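Local coordinates for protein hypothetical hydrolase (Bacteroides thetaiotaomicron, PDB 3TC9) that is of uncertain function but probably binds nutrients as an auxiliary protein, joining an immunoglobulin-like IPT/TIG domain to a six-bladed beta-propeller, at residues V312-G326 and N361-T375. Residues are numbered along the deposited sequence; the frame is centred on the assembly and turned at random. Where two conformers were deposited one is given.
Sequences VCGQQGAKDWVDGVG and NHCIRILTPQGRVTT. With EDO (1,2-ethanediol), chain V; EDO (1,2-ethanediol), chain R.
Asp323 and Arg365 meet across this contact as a salt bridge, and their geometry illustrates how one carboxylate oxygen can tie several groups together. Asp323 OD1 takes Arg365 NH2 at 2.8 Å on its anti side, with carboxylate and guanidinium planes turned 55° apart, while its syn lone pair receives the hydroxyl Thr375 OG1 at 2.9 Å. Thr375 OG1 in turn accepts from Trp321 NE1 at 3.1 Å, a bent bond tilted from the indole plane, making a hydrogen-bonded chain from the indole through the hydroxyl to the carboxylate. Bends at chi2 (-76°) and chi3 fold the Arg365 chain back until Trp321 CD1 lies over one guanidinium face; Asp358, from strand 352-358, forms a second salt bridge at NH1, and the two carboxylates would probably favour the protonated guanidinium. Cys363 SG approaches the indole obliquely, 3.8 Å from Trp321 NE1. At the edge of the same ring, Asn361 ND2 bonds Asp320 O at 2.9 Å and also Asp358. An alanine in place of Trp321 would probably leave Thr375 OG1 without its N-H donor and uncover one face of the Arg365 guanidinium. Farther along, Val325 CG2 sits 3.4 Å above the centre of the Arg372 guanidinium, whereas Cys313 SG rests against both Leu367 CD1 and Val373 CG2. Antiparallel backbone bonds link Gly324 with Val373, and Gly326 N meets Gly371 O at 2.8 Å. Strand 324-325 thereby adds an outer edge to the sheet of strands 372-376, 363-367, 352-358 and 334-341, as the chain passes from one blade to the next in a six-bladed beta-propeller.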
loop_
_atom_site.group_PDB
_atom_site.type_symbol
_atom_site.label_atom_id
_atom_site.label_comp_id
_atom_site.label_asym_id
_atom_site.label_seq_id
_atom_site.Cartn_x
_atom_site.Cartn_y
_atom_site.Cartn_z
ATOM N N VAL B 312 -2.263 12.238 24.838
ATOM C CA VAL B 312 -2.553 12.252 23.411
ATOM C C VAL B 312 -4.079 12.225 23.198
ATOM O O VAL B 312 -4.579 12.986 22.362
ATOM C CB VAL B 312 -1.792 11.114 22.689
ATOM C CG1 VAL B 312 -2.498 10.680 21.423
ATOM C CG2 VAL B 312 -0.374 11.574 22.372
ATOM N N CYS B 313 -4.817 11.385 23.949
ATOM C CA CYS B 313 -6.277 11.331 23.809
ATOM C C CYS B 313 -6.953 10.760 25.052
ATOM O O CYS B 313 -6.341 9.986 25.786
ATOM C CB CYS B 313 -6.697 10.561 22.559
ATOM S SG CYS B 313 -6.313 8.798 22.593
ATOM N N GLY B 314 -8.234 11.094 25.224
ATOM C CA GLY B 314 -9.041 10.612 26.334
ATOM C C GLY B 314 -8.922 11.530 27.536
ATOM O O GLY B 314 -8.030 12.373 27.582
ATOM N N GLN B 315 -9.836 11.378 28.500
ATOM C CA GLN B 315 -9.865 12.157 29.725
ATOM C C GLN B 315 -9.679 11.220 30.930
ATOM O O GLN B 315 -10.459 10.289 31.103
ATOM C CB GLN B 315 -11.185 12.955 29.793
ATOM C CG GLN B 315 -11.325 13.866 31.007
ATOM C CD GLN B 315 -10.473 15.110 30.986
ATOM O OE1 GLN B 315 -10.306 15.790 29.965
ATOM N NE2 GLN B 315 -10.033 15.507 32.159
ATOM N N GLN B 316 -8.634 11.478 31.749
ATOM C CA GLN B 316 -8.293 10.691 32.944
ATOM C C GLN B 316 -9.537 10.403 33.784
ATOM O O GLN B 316 -10.218 11.335 34.227
ATOM C CB GLN B 316 -7.233 11.404 33.817
ATOM C CG GLN B 316 -5.956 11.786 33.095
ATOM C CD GLN B 316 -5.961 13.232 32.692
ATOM O OE1 GLN B 316 -6.647 13.635 31.739
ATOM N NE2 GLN B 316 -5.184 14.040 33.409
ATOM N N GLY B 317 -9.841 9.119 33.954
ATOM C CA GLY B 317 -10.977 8.642 34.736
ATOM C C GLY B 317 -12.361 8.832 34.147
ATOM O O GLY B 317 -13.346 8.490 34.815
ATOM N N ALA B 318 -12.469 9.379 32.912
ATOM C CA ALA B 318 -13.774 9.633 32.293
ATOM C C ALA B 318 -14.127 8.557 31.245
ATOM O O ALA B 318 -13.733 8.650 30.080
ATOM C CB ALA B 318 -13.818 11.023 31.684
ATOM N N LYS B 319 -14.873 7.534 31.696
ATOM C CA LYS B 319 -15.354 6.381 30.924
ATOM C C LYS B 319 -16.490 6.790 29.997
ATOM O O LYS B 319 -17.535 7.233 30.480
ATOM C CB LYS B 319 -15.914 5.278 31.860
ATOM C CG LYS B 319 -15.088 4.839 33.042
ATOM C CD LYS B 319 -16.039 4.483 34.173
ATOM C CE LYS B 319 -15.415 3.605 35.214
ATOM N NZ LYS B 319 -16.458 2.842 35.944
ATOM N N ASP B 320 -16.342 6.588 28.702
ATOM C CA ASP B 320 -17.432 6.883 27.774
ATOM C C ASP B 320 -17.085 6.380 26.390
ATOM O O ASP B 320 -15.999 5.874 26.195
ATOM C CB ASP B 320 -17.710 8.405 27.741
ATOM C CG ASP B 320 -19.130 8.800 27.412
ATOM O OD1 ASP B 320 -19.888 7.941 26.880
ATOM O OD2 ASP B 320 -19.468 9.977 27.613
ATOM N N TRP B 321 -17.998 6.523 25.432
ATOM C CA TRP B 321 -17.768 6.198 24.034
ATOM C C TRP B 321 -18.022 7.458 23.246
ATOM O O TRP B 321 -19.170 7.867 23.097
ATOM C CB TRP B 321 -18.636 5.024 23.555
ATOM C CG TRP B 321 -18.375 4.696 22.116
ATOM C CD1 TRP B 321 -17.225 4.186 21.584
ATOM C CD2 TRP B 321 -19.217 5.026 21.008
ATOM N NE1 TRP B 321 -17.324 4.125 20.216
ATOM C CE2 TRP B 321 -18.555 4.597 19.837
ATOM C CE3 TRP B 321 -20.516 5.565 20.897
ATOM C CZ2 TRP B 321 -19.137 4.702 18.571
ATOM C CZ3 TRP B 321 -21.097 5.659 19.641
ATOM C CH2 TRP B 321 -20.418 5.217 18.500
ATOM N N VAL B 322 -16.936 8.150 22.864
ATOM C CA VAL B 322 -16.954 9.453 22.190
ATOM C C VAL B 322 -15.807 9.531 21.201
ATOM O O VAL B 322 -14.634 9.518 21.587
ATOM C CB VAL B 322 -16.904 10.694 23.160
ATOM C CG1 VAL B 322 -16.976 12.015 22.379
ATOM C CG2 VAL B 322 -18.002 10.666 24.221
ATOM N N ASP B 323 -16.150 9.612 19.922
ATOM C CA ASP B 323 -15.184 9.824 18.847
ATOM C C ASP B 323 -14.867 11.341 18.828
ATOM O O ASP B 323 -15.741 12.148 19.129
ATOM C CB ASP B 323 -15.732 9.268 17.498
ATOM C CG ASP B 323 -15.786 7.737 17.479
ATOM O OD1 ASP B 323 -14.959 7.105 18.167
ATOM O OD2 ASP B 323 -16.647 7.170 16.759
ATOM N N GLY B 324 -13.610 11.707 18.633
ATOM C CA GLY B 324 -13.185 13.107 18.700
ATOM C C GLY B 324 -11.681 13.281 18.748
ATOM O O GLY B 324 -10.935 12.293 18.685
ATOM N N VAL B 325 -11.216 14.546 18.810
ATOM C CA VAL B 325 -9.796 14.885 18.816
ATOM C C VAL B 325 -9.273 15.087 20.251
ATOM O O VAL B 325 -9.873 15.805 21.051
ATOM C CB VAL B 325 -9.530 16.134 17.939
ATOM C CG1 VAL B 325 -8.052 16.557 17.971
ATOM C CG2 VAL B 325 -9.978 15.899 16.514
ATOM N N GLY B 326 -8.120 14.482 20.530
ATOM C CA GLY B 326 -7.426 14.623 21.803
ATOM C C GLY B 326 -8.262 14.239 23.008
ATOM O O GLY B 326 -8.866 13.160 23.029
ATOM N N ASN B 361 -16.417 -0.738 25.660
ATOM C CA ASN B 361 -17.203 -0.095 24.628
ATOM C C ASN B 361 -17.492 -1.110 23.524
ATOM O O ASN B 361 -18.244 -0.801 22.584
ATOM C CB ASN B 361 -16.486 1.143 24.097
ATOM C CG ASN B 361 -16.676 2.347 24.989
ATOM O OD1 ASN B 361 -17.687 2.504 25.671
ATOM N ND2 ASN B 361 -15.712 3.234 24.989
ATOM N N HIS B 362 -16.899 -2.332 23.659
ATOM C CA HIS B 362 -17.044 -3.507 22.758
ATOM C C HIS B 362 -16.779 -3.164 21.282
ATOM O O HIS B 362 -17.524 -3.575 20.385
ATOM C CB HIS B 362 -18.435 -4.144 22.919
ATOM C CG HIS B 362 -18.754 -4.429 24.345
ATOM N ND1 HIS B 362 -18.225 -5.519 24.988
ATOM C CD2 HIS B 362 -19.486 -3.713 25.230
ATOM C CE1 HIS B 362 -18.674 -5.461 26.230
ATOM N NE2 HIS B 362 -19.440 -4.391 26.417
ATOM N N CYS B 363 -15.702 -2.438 21.031
ATOM C CA CYS B 363 -15.385 -2.027 19.659
ATOM C C CYS B 363 -13.875 -1.836 19.453
ATOM O O CYS B 363 -13.079 -1.969 20.393
ATOM C CB CYS B 363 -16.159 -0.759 19.296
ATOM S SG CYS B 363 -15.763 0.659 20.329
ATOM N N ILE B 364 -13.501 -1.592 18.195
ATOM C CA ILE B 364 -12.133 -1.310 17.776
ATOM C C ILE B 364 -12.093 0.159 17.433
ATOM O O ILE B 364 -12.930 0.639 16.653
ATOM C CB ILE B 364 -11.620 -2.199 16.593
ATOM C CG1 ILE B 364 -11.892 -3.714 16.771
ATOM C CG2 ILE B 364 -10.136 -1.913 16.292
ATOM C CD1 ILE B 364 -11.305 -4.411 18.101
ATOM N N ARG B 365 -11.133 0.870 18.010
ATOM C CA ARG B 365 -10.966 2.302 17.770
ATOM C C ARG B 365 -9.723 2.554 16.939
ATOM O O ARG B 365 -8.879 1.678 16.828
ATOM C CB ARG B 365 -10.891 3.082 19.101
ATOM C CG ARG B 365 -11.927 2.678 20.160
ATOM C CD ARG B 365 -13.345 3.167 19.939
ATOM N NE ARG B 365 -13.463 4.622 19.837
ATOM C CZ ARG B 365 -13.628 5.456 20.854
ATOM N NH1 ARG B 365 -13.672 4.998 22.095
ATOM N NH2 ARG B 365 -13.745 6.753 20.639
ATOM N N ILE B 366 -9.645 3.720 16.300
ATOM C CA ILE B 366 -8.472 4.153 15.554
ATOM C C ILE B 366 -7.992 5.479 16.125
ATOM O O ILE B 366 -8.772 6.405 16.207
ATOM C CB ILE B 366 -8.686 4.288 14.002
ATOM C CG1 ILE B 366 -9.467 3.091 13.386
ATOM C CG2 ILE B 366 -7.352 4.567 13.281
ATOM C CD1 ILE B 366 -10.030 3.398 12.067
ATOM N N LEU B 367 -6.705 5.565 16.479
ATOM C CA LEU B 367 -6.014 6.772 16.919
ATOM C C LEU B 367 -5.021 7.164 15.831
ATOM O O LEU B 367 -4.044 6.425 15.579
ATOM C CB LEU B 367 -5.293 6.570 18.262
ATOM C CG LEU B 367 -4.322 7.688 18.715
ATOM C CD1 LEU B 367 -5.049 9.040 18.923
ATOM C CD2 LEU B 367 -3.604 7.287 19.958
ATOM N N THR B 368 -5.292 8.306 15.163
ATOM C CA THR B 368 -4.414 8.826 14.115
ATOM C C THR B 368 -3.234 9.563 14.741
ATOM O O THR B 368 -3.346 10.047 15.863
ATOM C CB THR B 368 -5.155 9.786 13.154
ATOM O OG1 THR B 368 -5.297 11.048 13.796
ATOM C CG2 THR B 368 -6.463 9.228 12.634
ATOM N N PRO B 369 -2.126 9.733 14.007
ATOM C CA PRO B 369 -0.966 10.446 14.578
ATOM C C PRO B 369 -1.254 11.889 15.062
ATOM O O PRO B 369 -0.525 12.390 15.943
ATOM C CB PRO B 369 0.022 10.464 13.420
ATOM C CG PRO B 369 -0.351 9.296 12.585
ATOM C CD PRO B 369 -1.825 9.182 12.670
ATOM N N GLN B 370 -2.332 12.526 14.494
ATOM C CA GLN B 370 -2.782 13.892 14.809
ATOM C C GLN B 370 -3.698 13.937 16.062
ATOM O O GLN B 370 -4.124 15.020 16.485
ATOM C CB GLN B 370 -3.507 14.539 13.605
ATOM C CG GLN B 370 -2.645 14.786 12.365
ATOM C CD GLN B 370 -3.049 16.023 11.591
ATOM O OE1 GLN B 370 -4.106 16.098 10.937
ATOM N NE2 GLN B 370 -2.179 17.020 11.614
ATOM N N GLY B 371 -3.977 12.776 16.662
ATOM C CA GLY B 371 -4.797 12.666 17.869
ATOM C C GLY B 371 -6.296 12.470 17.707
ATOM O O GLY B 371 -7.034 12.630 18.682
ATOM N N ARG B 372 -6.767 12.152 16.494
ATOM C CA ARG B 372 -8.187 11.917 16.254
ATOM C C ARG B 372 -8.544 10.460 16.557
ATOM O O ARG B 372 -7.808 9.540 16.160
ATOM C CB ARG B 372 -8.556 12.257 14.816
ATOM C CG ARG B 372 -10.025 12.108 14.553
ATOM C CD ARG B 372 -10.440 12.593 13.195
ATOM N NE ARG B 372 -10.553 14.052 13.119
ATOM C CZ ARG B 372 -11.552 14.770 13.626
ATOM N NH1 ARG B 372 -12.507 14.185 14.340
ATOM N NH2 ARG B 372 -11.574 16.086 13.471
ATOM N N VAL B 373 -9.651 10.252 17.302
ATOM C CA VAL B 373 -10.121 8.902 17.618
ATOM C C VAL B 373 -11.449 8.693 16.915
ATOM O O VAL B 373 -12.347 9.520 17.028
ATOM C CB VAL B 373 -10.210 8.589 19.148
ATOM C CG1 VAL B 373 -10.565 7.113 19.400
ATOM C CG2 VAL B 373 -8.920 8.940 19.860
ATOM N N THR B 374 -11.554 7.591 16.154
ATOM C CA THR B 374 -12.775 7.155 15.465
ATOM C C THR B 374 -13.049 5.692 15.847
ATOM O O THR B 374 -12.231 5.086 16.532
ATOM C CB THR B 374 -12.677 7.350 13.942
ATOM O OG1 THR B 374 -11.545 6.635 13.486
ATOM C CG2 THR B 374 -12.581 8.837 13.516
ATOM N N THR B 375 -14.198 5.125 15.409
ATOM C CA THR B 375 -14.536 3.740 15.686
ATOM C C THR B 375 -14.458 2.972 14.389
ATOM O O THR B 375 -15.050 3.368 13.384
ATOM C CB THR B 375 -15.889 3.652 16.374
ATOM O OG1 THR B 375 -15.763 4.363 17.596
ATOM C CG2 THR B 375 -16.366 2.180 16.626
HETATM C C1 EDO V . -19.653 3.282 28.648
HETATM O O1 EDO V . -18.307 3.482 28.190
HETATM C C2 EDO V . -20.567 4.356 28.064
HETATM O O2 EDO V . -20.495 5.543 28.862
HETATM C C1 EDO R . -13.898 -0.891 34.325
HETATM O O1 EDO R . -13.205 0.096 33.566
HETATM C C2 EDO R . -14.894 -0.167 35.220
HETATM O O2 EDO R . -15.916 0.416 34.407
HETATM O O HOH W 1 -16.502 6.982 14.039
#